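Local coordinates for ribonuclease J (Methanolobus psychrophilus R15, PDB 5HAB), which probably degrades RNA as an exoribonuclease of the metallo-beta-lactamase and beta-CASP family, and is seen here with RNA bound, at residues A43-E48 and G462-I467; P340-H345 and A351-I356. The protein carries 1 engineered substitution. All coordinates share one frame; numbering follows the deposited sequence.

Interaction 1 (A43-E48 and G462-I467); sequences AIRVNE and GEELYI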
ATOM      1  N   ALA B  43      33.965 -10.859  -0.785  1.00 23.85           N
ATOM      2  CA  ALA B  43      35.329 -11.370  -0.787  1.00 34.03           C
ATOM      3  C   ALA B  43      35.618 -12.086   0.523  1.00 26.93           C
ATOM      4  O   ALA B  43      35.415 -11.530   1.596  1.00 32.18           O
ATOM      5  CB  ALA B  43      36.335 -10.240  -1.024  1.00 27.79           C
ATOM      6  N   ILE B  44      36.060 -13.334   0.426  1.00 34.41           N
ATOM      7  CA  ILE B  44      36.408 -14.130   1.595  1.00 29.91           C
ATOM      8  C   ILE B  44      37.925 -14.216   1.699  1.00 39.00           C
ATOM      9  O   ILE B  44      38.575 -14.819   0.855  1.00 40.49           O
ATOM     10  CB  ILE B  44      35.795 -15.542   1.525  1.00 35.70           C
ATOM     11  CG1 ILE B  44      34.284 -15.483   1.279  1.00 32.65           C
ATOM     12  CG2 ILE B  44      36.120 -16.331   2.793  1.00 24.77           C
ATOM     13  CD1 ILE B  44      33.519 -14.729   2.343  1.00 29.63           C
ATOM     14  N   ARG B  45      38.485 -13.634   2.749  1.00 39.23           N
ATOM     15  CA  ARG B  45      39.922 -13.652   2.963  1.00 44.09           C
ATOM     16  C   ARG B  45      40.272 -14.740   3.969  1.00 37.83           C
ATOM     17  O   ARG B  45      39.716 -14.784   5.055  1.00 40.13           O
ATOM     18  CB  ARG B  45      40.413 -12.286   3.463  1.00 34.18           C
ATOM     19  CG  ARG B  45      41.907 -12.214   3.753  1.00 42.24           C
ATOM     20  CD  ARG B  45      42.339 -10.805   4.155  1.00 34.17           C
ATOM     21  NE  ARG B  45      41.621 -10.330   5.336  1.00 39.23           N
ATOM     22  CZ  ARG B  45      41.851 -10.746   6.578  1.00 47.04           C
ATOM     23  NH1 ARG B  45      42.791 -11.650   6.817  1.00 42.86           N
ATOM     24  NH2 ARG B  45      41.141 -10.256   7.586  1.00 45.16           N
ATOM     25  N   VAL B  46      41.156 -15.650   3.586  1.00 41.03           N
ATOM     26  CA  VAL B  46      41.733 -16.590   4.533  1.00 37.49           C
ATOM     27  C   VAL B  46      43.214 -16.249   4.683  1.00 47.64           C
ATOM     28  O   VAL B  46      44.019 -16.483   3.771  1.00 49.25           O
ATOM     29  CB  VAL B  46      41.523 -18.038   4.096  1.00 46.87           C
ATOM     30  CG1 VAL B  46      41.848 -18.983   5.247  1.00 41.95           C
ATOM     31  CG2 VAL B  46      40.093 -18.242   3.618  1.00 39.61           C
ATOM     32  N   ASN B  47      43.545 -15.651   5.823  1.00 45.83           N
ATOM     33  CA  ASN B  47      44.883 -15.141   6.100  1.00 48.12           C
ATOM     34  C   ASN B  47      45.286 -14.088   5.063  1.00 45.92           C
ATOM     35  O   ASN B  47      44.970 -12.910   5.226  1.00 53.90           O
ATOM     36  CB  ASN B  47      45.879 -16.300   6.157  1.00 39.09           C
ATOM     37  CG  ASN B  47      45.570 -17.258   7.294  1.00 37.87           C
ATOM     38  OD1 ASN B  47      45.128 -16.840   8.365  1.00 54.09           O
ATOM     39  ND2 ASN B  47      45.766 -18.546   7.059  1.00 38.43           N
ATOM     40  N   GLU B  48      45.981 -14.491   4.004  1.00 43.24           N
ATOM     41  CA  GLU B  48      46.382 -13.526   2.979  1.00 45.75           C
ATOM     42  C   GLU B  48      45.981 -13.970   1.575  1.00 41.88           C
ATOM     43  O   GLU B  48      46.394 -13.365   0.587  1.00 46.08           O
ATOM     44  CB  GLU B  48      47.890 -13.267   3.028  1.00 51.26           C
ATOM     45  CG  GLU B  48      48.387 -12.746   4.369  1.00 54.89           C
ATOM     46  CD  GLU B  48      49.791 -12.168   4.292  1.00 65.03           C
ATOM     47  OE1 GLU B  48      50.089 -11.227   5.058  1.00 67.86           O
ATOM     48  OE2 GLU B  48      50.599 -12.663   3.476  1.00 62.21           O
ATOM     49  N   GLY B 462      31.785  -2.124   1.377  1.00 28.69           N
ATOM     50  CA  GLY B 462      33.109  -1.594   1.635  1.00 34.77           C
ATOM     51  C   GLY B 462      33.639  -1.964   3.003  1.00 33.79           C
ATOM     52  O   GLY B 462      34.781  -1.642   3.347  1.00 37.79           O
ATOM     53  N   GLU B 463      32.833  -2.699   3.762  1.00 26.51           N
ATOM     54  CA  GLU B 463      33.186  -3.035   5.136  1.00 29.51           C
ATOM     55  C   GLU B 463      33.750  -4.450   5.232  1.00 32.06           C
ATOM     56  O   GLU B 463      33.348  -5.346   4.488  1.00 27.71           O
ATOM     57  CB  GLU B 463      31.965  -2.890   6.048  1.00 32.93           C
ATOM     58  CG  GLU B 463      32.292  -2.926   7.532  1.00 48.28           C
ATOM     59  CD  GLU B 463      31.085  -2.672   8.414  1.00 65.55           C
ATOM     60  OE1 GLU B 463      29.953  -2.570   7.882  1.00 47.76           O
ATOM     61  OE2 GLU B 463      31.275  -2.571   9.646  1.00 63.84           O
ATOM     62  N   GLU B 464      34.719  -4.624   6.125  1.00 30.90           N
ATOM     63  CA  GLU B 464      35.321  -5.928   6.385  1.00 29.99           C
ATOM     64  C   GLU B 464      35.103  -6.402   7.823  1.00 34.65           C
ATOM     65  O   GLU B 464      35.405  -5.693   8.782  1.00 33.10           O
ATOM     66  CB  GLU B 464      36.820  -5.897   6.069  1.00 36.17           C
ATOM     67  CG  GLU B 464      37.580  -7.158   6.497  1.00 37.00           C
ATOM     68  CD  GLU B 464      38.941  -7.287   5.818  1.00 50.34           C
ATOM     69  OE1 GLU B 464      39.437  -6.281   5.260  1.00 35.16           O
ATOM     70  OE2 GLU B 464      39.521  -8.394   5.853  1.00 32.26           O
ATOM     71  N   LEU B 465      34.541  -7.594   7.962  1.00 30.26           N
ATOM     72  CA  LEU B 465      34.405  -8.235   9.258  1.00 28.38           C
ATOM     73  C   LEU B 465      35.631  -9.112   9.462  1.00 40.64           C
ATOM     74  O   LEU B 465      35.929  -9.969   8.630  1.00 33.08           O
ATOM     75  CB  LEU B 465      33.130  -9.071   9.326  1.00 31.84           C
ATOM     76  CG  LEU B 465      32.949  -9.937  10.569  1.00 30.71           C
ATOM     77  CD1 LEU B 465      32.605  -9.079  11.778  1.00 35.84           C
ATOM     78  CD2 LEU B 465      31.888 -11.002  10.327  1.00 29.25           C
ATOM     79  N   TYR B 466      36.356  -8.887  10.551  1.00 36.68           N
ATOM     80  CA  TYR B 466      37.524  -9.706  10.851  1.00 43.54           C
ATOM     81  C   TYR B 466      37.139 -10.747  11.886  1.00 38.16           C
ATOM     82  O   TYR B 466      36.597 -10.402  12.926  1.00 40.13           O
ATOM     83  CB  TYR B 466      38.673  -8.850  11.381  1.00 41.09           C
ATOM     84  CG  TYR B 466      39.185  -7.789  10.429  1.00 36.10           C
ATOM     85  CD1 TYR B 466      38.463  -6.619  10.225  1.00 37.47           C
ATOM     86  CD2 TYR B 466      40.392  -7.941   9.755  1.00 34.12           C
ATOM     87  CE1 TYR B 466      38.919  -5.630   9.374  1.00 43.68           C
ATOM     88  CE2 TYR B 466      40.860  -6.949   8.895  1.00 41.08           C
ATOM     89  CZ  TYR B 466      40.113  -5.797   8.710  1.00 38.67           C
ATOM     90  OH  TYR B 466      40.550  -4.801   7.865  1.00 42.36           O
ATOM     91  N   ILE B 467      37.416 -12.014  11.606  1.00 38.38           N
ATOM     92  CA  ILE B 467      37.176 -13.094  12.553  1.00 36.71           C
ATOM     93  C   ILE B 467      38.474 -13.842  12.836  1.00 51.44           C
ATOM     94  O   ILE B 467      39.098 -14.354  11.917  1.00 50.96           O
ATOM     95  CB  ILE B 467      36.109 -14.066  12.040  1.00 35.57           C
ATOM     96  CG1 ILE B 467      34.797 -13.330  11.771  1.00 36.79           C
ATOM     97  CG2 ILE B 467      35.896 -15.195  13.045  1.00 40.81           C
ATOM     98  CD1 ILE B 467      33.750 -14.210  11.140  1.00 26.00           C
TER
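Arg45 grips Glu464 side-on, giving both NE and NH2 to the single oxygen OE2 in a salt bridge. Arg45 NE lies 2.9 Å from Glu464 OE2, which it meets almost along the C-O bond. Arg45 NH2 reaches Glu464 OE2 on its anti side, at 3.0 Å and well out of the carboxylate plane, the guanidinium and carboxylate planes standing 54° apart. Arg45 suits this place by its length: CG lies anti to the backbone N (chi1 178°), and a bend at chi3 turns the head toward Glu464. The span is needed because strand 24-32 runs between strands 41-46 and 464-469 in the mixed sheet of the metallo-beta-lactamase fold, so that the Arg45 and Tyr466 CA atoms are 9.1 Å apart. Gly27 on that middle strand pairs with the Arg45 backbone and adds no side chain to the crossing. The Tyr466 ring comes in obliquely, its plane 43° from the guanidinium, with Tyr466 CD2 3.3 Å from Arg45 NH2, while Glu464 CG packs on a ring face near its rim. Arg45 NH1 bonds Asn47 O, at 3.0 Å, and the carboxylate of Glu25, so two glutamates probably share the arginine's charge.

Interaction 2 (P340-H345 and A351-I356); sequences PVMTGH and AVLGRI. With nucleotides of chain D.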
ATOM      1  N   PRO B 340       4.463 -19.089 -29.312  1.00 40.62           N
ATOM      2  CA  PRO B 340       5.664 -18.252 -29.223  1.00 41.48           C
ATOM      3  C   PRO B 340       6.120 -18.068 -27.777  1.00 67.62           C
ATOM      4  O   PRO B 340       5.374 -17.530 -26.948  1.00 61.63           O
ATOM      5  CB  PRO B 340       5.214 -16.916 -29.827  1.00 46.41           C
ATOM      6  CG  PRO B 340       4.024 -17.246 -30.659  1.00 40.89           C
ATOM      7  CD  PRO B 340       3.343 -18.384 -29.956  1.00 50.87           C
ATOM      8  N   VAL B 341       7.336 -18.521 -27.486  1.00 64.75           N
ATOM      9  CA  VAL B 341       7.951 -18.322 -26.182  1.00 43.90           C
ATOM     10  C   VAL B 341       9.039 -17.271 -26.336  1.00 54.19           C
ATOM     11  O   VAL B 341      10.108 -17.553 -26.872  1.00 59.65           O
ATOM     12  CB  VAL B 341       8.532 -19.629 -25.629  1.00 45.79           C
ATOM     13  CG1 VAL B 341       9.011 -19.439 -24.199  1.00 47.60           C
ATOM     14  CG2 VAL B 341       7.515 -20.745 -25.727  1.00 48.66           C
ATOM     15  N   MET B 342       8.774 -16.062 -25.857  1.00 48.34           N
ATOM     16  CA  MET B 342       9.601 -14.925 -26.231  1.00 54.79           C
ATOM     17  C   MET B 342      10.044 -14.099 -25.026  1.00 67.14           C
ATOM     18  O   MET B 342       9.523 -14.254 -23.923  1.00 65.54           O
ATOM     19  CB  MET B 342       8.840 -14.049 -27.224  1.00 55.31           C
ATOM     20  CG  MET B 342       7.700 -13.266 -26.606  1.00 55.39           C
ATOM     21  SD  MET B 342       6.905 -12.214 -27.829  1.00 53.26           S
ATOM     22  CE  MET B 342       6.538 -13.436 -29.091  1.00 61.41           C
ATOM     23  N   THR B 343      11.038 -13.244 -25.242  1.00 53.78           N
ATOM     24  CA  THR B 343      11.565 -12.390 -24.184  1.00 47.73           C
ATOM     25  C   THR B 343      10.797 -11.077 -24.117  1.00 46.84           C
ATOM     26  O   THR B 343      10.093 -10.717 -25.059  1.00 43.28           O
ATOM     27  CB  THR B 343      13.061 -12.112 -24.380  1.00 76.96           C
ATOM     28  OG1 THR B 343      13.268 -11.447 -25.630  1.00 52.70           O
ATOM     29  CG2 THR B 343      13.831 -13.420 -24.379  1.00 70.35           C
ATOM     30  N   GLY B 344      10.932 -10.369 -22.998  1.00 58.54           N
ATOM     31  CA  GLY B 344      10.338  -9.050 -22.862  1.00 60.57           C
ATOM     32  C   GLY B 344       9.299  -8.877 -21.768  1.00 58.76           C
ATOM     33  O   GLY B 344       8.478  -7.960 -21.824  1.00 56.59           O
ATOM     34  N   HIS B 345       9.356  -9.734 -20.753  1.00 58.07           N
ATOM     35  CA  HIS B 345       8.374  -9.721 -19.672  1.00 52.51           C
ATOM     36  C   HIS B 345       8.439  -8.458 -18.812  1.00 57.90           C
ATOM     37  O   HIS B 345       7.484  -8.140 -18.111  1.00 60.43           O
ATOM     38  CB  HIS B 345       8.560 -10.947 -18.781  1.00 56.00           C
ATOM     39  CG  HIS B 345       9.962 -11.127 -18.296  1.00 67.85           C
ATOM     40  ND1 HIS B 345      10.448 -10.488 -17.177  1.00 69.81           N
ATOM     41  CD2 HIS B 345      10.988 -11.861 -18.786  1.00 80.29           C
ATOM     42  CE1 HIS B 345      11.712 -10.824 -16.995  1.00 72.29           C
ATOM     43  NE2 HIS B 345      12.063 -11.659 -17.956  1.00 82.55           N
ATOM     44  N   ALA B 351      12.949  -5.785 -26.972  1.00 57.20           N
ATOM     45  CA  ALA B 351      12.596  -7.192 -26.861  1.00 50.33           C
ATOM     46  C   ALA B 351      11.451  -7.521 -27.818  1.00 47.65           C
ATOM     47  O   ALA B 351      10.750  -6.622 -28.281  1.00 51.06           O
ATOM     48  CB  ALA B 351      12.214  -7.540 -25.431  1.00 57.66           C
ATOM     49  N   VAL B 352      11.257  -8.806 -28.109  1.00 43.13           N
ATOM     50  CA  VAL B 352      10.273  -9.220 -29.103  1.00 53.04           C
ATOM     51  C   VAL B 352       8.866  -8.753 -28.752  1.00 50.61           C
ATOM     52  O   VAL B 352       8.179  -8.188 -29.598  1.00 41.70           O
ATOM     53  CB  VAL B 352      10.274 -10.750 -29.299  1.00 56.26           C
ATOM     54  CG1 VAL B 352       9.234 -11.125 -30.329  1.00 50.15           C
ATOM     55  CG2 VAL B 352      11.634 -11.232 -29.781  1.00 52.47           C
ATOM     56  N   LEU B 353       8.457  -8.947 -27.501  1.00 52.05           N
ATOM     57  CA  LEU B 353       7.092  -8.617 -27.093  1.00 42.38           C
ATOM     58  C   LEU B 353       6.856  -7.112 -27.164  1.00 42.18           C
ATOM     59  O   LEU B 353       5.778  -6.656 -27.558  1.00 55.57           O
ATOM     60  CB  LEU B 353       6.803  -9.136 -25.682  1.00 48.91           C
ATOM     61  CG  LEU B 353       5.350  -9.001 -25.213  1.00 53.51           C
ATOM     62  CD1 LEU B 353       4.403  -9.617 -26.234  1.00 48.51           C
ATOM     63  CD2 LEU B 353       5.155  -9.648 -23.845  1.00 46.54           C
ATOM     64  N   GLY B 354       7.872  -6.343 -26.788  1.00 40.11           N
ATOM     65  CA  GLY B 354       7.796  -4.896 -26.867  1.00 36.32           C
ATOM     66  C   GLY B 354       7.677  -4.405 -28.298  1.00 51.93           C
ATOM     67  O   GLY B 354       7.093  -3.354 -28.561  1.00 61.24           O
ATOM     68  N   ARG B 355       8.238  -5.170 -29.227  1.00 43.98           N
ATOM     69  CA  ARG B 355       8.200  -4.799 -30.634  1.00 51.36           C
ATOM     70  C   ARG B 355       6.849  -5.189 -31.226  1.00 57.09           C
ATOM     71  O   ARG B 355       6.295  -4.470 -32.060  1.00 54.72           O
ATOM     72  CB  ARG B 355       9.359  -5.455 -31.395  1.00 53.81           C
ATOM     73  CG  ARG B 355      10.623  -4.595 -31.410  1.00 53.59           C
ATOM     74  CD  ARG B 355      11.876  -5.385 -31.787  1.00 62.62           C
ATOM     75  NE  ARG B 355      11.626  -6.360 -32.844  1.00 64.14           N
ATOM     76  CZ  ARG B 355      11.503  -6.052 -34.129  1.00 73.45           C
ATOM     77  NH1 ARG B 355      11.616  -4.789 -34.528  1.00 62.62           N
ATOM     78  NH2 ARG B 355      11.268  -7.008 -35.019  1.00 60.45           N
ATOM     79  N   ILE B 356       6.316  -6.323 -30.781  1.00 51.39           N
ATOM     80  CA  ILE B 356       4.972  -6.738 -31.166  1.00 49.59           C
ATOM     81  C   ILE B 356       3.956  -5.699 -30.701  1.00 60.61           C
ATOM     82  O   ILE B 356       3.024  -5.352 -31.429  1.00 55.60           O
ATOM     83  CB  ILE B 356       4.625  -8.118 -30.588  1.00 60.38           C
ATOM     84  CG1 ILE B 356       5.474  -9.208 -31.239  1.00 52.10           C
ATOM     85  CG2 ILE B 356       3.140  -8.418 -30.759  1.00 50.49           C
ATOM     86  CD1 ILE B 356       5.076 -10.601 -30.806  1.00 40.80           C
TER
ATOM     87  P     A D   4      16.636 -11.341 -21.063  1.00103.18           P
ATOM     88  OP1   A D   4      15.393 -12.107 -21.347  1.00112.76           O
ATOM     89  OP2   A D   4      17.949 -12.033 -21.107  1.00 81.74           O
ATOM     90  O5'   A D   4      16.702 -10.089 -22.046  1.00 93.37           O
ATOM     91  C5'   A D   4      15.708  -9.890 -23.039  1.00 91.84           C
ATOM     92  C4'   A D   4      15.791  -8.515 -23.652  1.00 91.59           C
ATOM     93  O4'   A D   4      16.495  -7.606 -22.769  1.00 94.91           O
ATOM     94  C3'   A D   4      16.550  -8.412 -24.965  1.00108.47           C
ATOM     95  O3'   A D   4      15.773  -8.847 -26.071  1.00103.75           O
ATOM     96  C2'   A D   4      16.924  -6.932 -25.015  1.00108.65           C
ATOM     97  O2'   A D   4      15.830  -6.144 -25.463  1.00 92.84           O
ATOM     98  C1'   A D   4      17.169  -6.625 -23.531  1.00110.75           C
ATOM     99  N9    A D   4      18.602  -6.628 -23.168  1.00125.79           N
ATOM    100  C8    A D   4      19.337  -7.643 -22.604  1.00118.39           C
ATOM    101  N7    A D   4      20.596  -7.332 -22.390  1.00120.57           N
ATOM    102  C5    A D   4      20.699  -6.023 -22.841  1.00128.11           C
ATOM    103  C6    A D   4      21.775  -5.116 -22.891  1.00133.52           C
ATOM    104  N6    A D   4      23.009  -5.403 -22.468  1.00133.19           N
ATOM    105  N1    A D   4      21.540  -3.885 -23.401  1.00131.87           N
ATOM    106  C2    A D   4      20.304  -3.594 -23.828  1.00121.63           C
ATOM    107  N3    A D   4      19.214  -4.358 -23.831  1.00123.75           N
ATOM    108  C4    A D   4      19.479  -5.576 -23.321  1.00126.40           C
ATOM    109  P     A D   5      16.275 -10.054 -27.011  1.00 79.69           P
ATOM    110  OP1   A D   5      15.111 -10.523 -27.803  1.00 86.65           O
ATOM    111  OP2   A D   5      17.032 -11.027 -26.183  1.00 67.88           O
ATOM    112  O5'   A D   5      17.287  -9.356 -28.022  1.00110.92           O
ATOM    113  C5'   A D   5      16.815  -8.720 -29.207  1.00122.57           C
ATOM    114  C4'   A D   5      17.423  -7.351 -29.374  1.00127.79           C
ATOM    115  O4'   A D   5      18.246  -7.066 -28.211  1.00124.94           O
ATOM    116  C3'   A D   5      18.332  -7.189 -30.585  1.00137.34           C
ATOM    117  O3'   A D   5      18.286  -5.836 -31.039  1.00138.75           O
ATOM    118  C2'   A D   5      19.710  -7.492 -30.006  1.00139.39           C
ATOM    119  O2'   A D   5      20.788  -6.937 -30.730  1.00139.00           O
ATOM    120  C1'   A D   5      19.597  -6.897 -28.601  1.00136.21           C
ATOM    121  N9    A D   5      20.428  -7.583 -27.607  1.00131.86           N
ATOM    122  C8    A D   5      20.342  -8.902 -27.231  1.00124.22           C
ATOM    123  N7    A D   5      21.218  -9.254 -26.323  1.00124.18           N
ATOM    124  C5    A D   5      21.932  -8.088 -26.084  1.00134.23           C
ATOM    125  C6    A D   5      23.004  -7.801 -25.221  1.00139.39           C
ATOM    126  N6    A D   5      23.559  -8.704 -24.409  1.00134.77           N
ATOM    127  N1    A D   5      23.490  -6.540 -25.224  1.00142.71           N
ATOM    128  C2    A D   5      22.931  -5.637 -26.042  1.00136.26           C
ATOM    129  N3    A D   5      21.919  -5.786 -26.896  1.00131.90           N
ATOM    130  C4    A D   5      21.462  -7.051 -26.874  1.00134.46           C
TER
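Gly344 brings its CA to within 3.5 Å of Ala351 CB, and two separate things suit glycine here: its positive phi would press a CB against the preceding carbonyl O, and a CB would also crowd Ala351 and Leu353. The contact joins strand 338-342, in the parallel sheet of the beta-CASP domain, to helix 352-357, and Thr343, His345 and Ala351 approach the bound RNA. The axes of segments 340-342 and 352-356 make an angle of 113°. Ala351 takes the N-cap position; its small methyl lets the helix start sit close to the loop, and its backbone N comes near the ribose of nucleotide A4 of chain D. A weak, fairly straight bond (163°) links Leu353 N to Thr343 O at 3.4 Å, tying an amide of the first helical turn back to the strand's exit. Met342 supplies the apolar part of the contact. With chi1 at 72°, its CG stands between backbone N and carbonyl carbon, and the long flexible chain carries Met342 SD to Val352 CG1 (3.6 Å) and alongside Leu353 CB. A bend at chi3 then turns Met342 CE onto Ile356 CD1, also 3.6 Å away. Branched Val352 and Ile356 give the thioether methyl surfaces one helical turn apart. Thr343 faces the RNA instead: its CB and CG2 lie against A4, and Thr343 OG1 makes a weak 3.0 Å hydrogen bond to OP1 of A5 of chain D.

From the N terminus, after strand 24-32 the chain runs through strand 41-46, which belongs to interaction 1 but finds its partner only after 413 intervening residues, near the C terminus. Within that long loop the chain builds much of the metallo-beta-lactamase portion, then the beta-CASP domain, where interaction 2 closes a loop of just five residues between 340-345 and 351-356. Interaction 2 is therefore nested inside interaction 1, and the two do not cross. Their centres lie 43 Å apart, on opposite sides of the chain's centre. Interaction 1 ties the C-terminal strand to the first sheet, about 18 Å from the RNA at its nearest atom, whereas interaction 2 joins a strand end and a helix start whose residues touch the RNA.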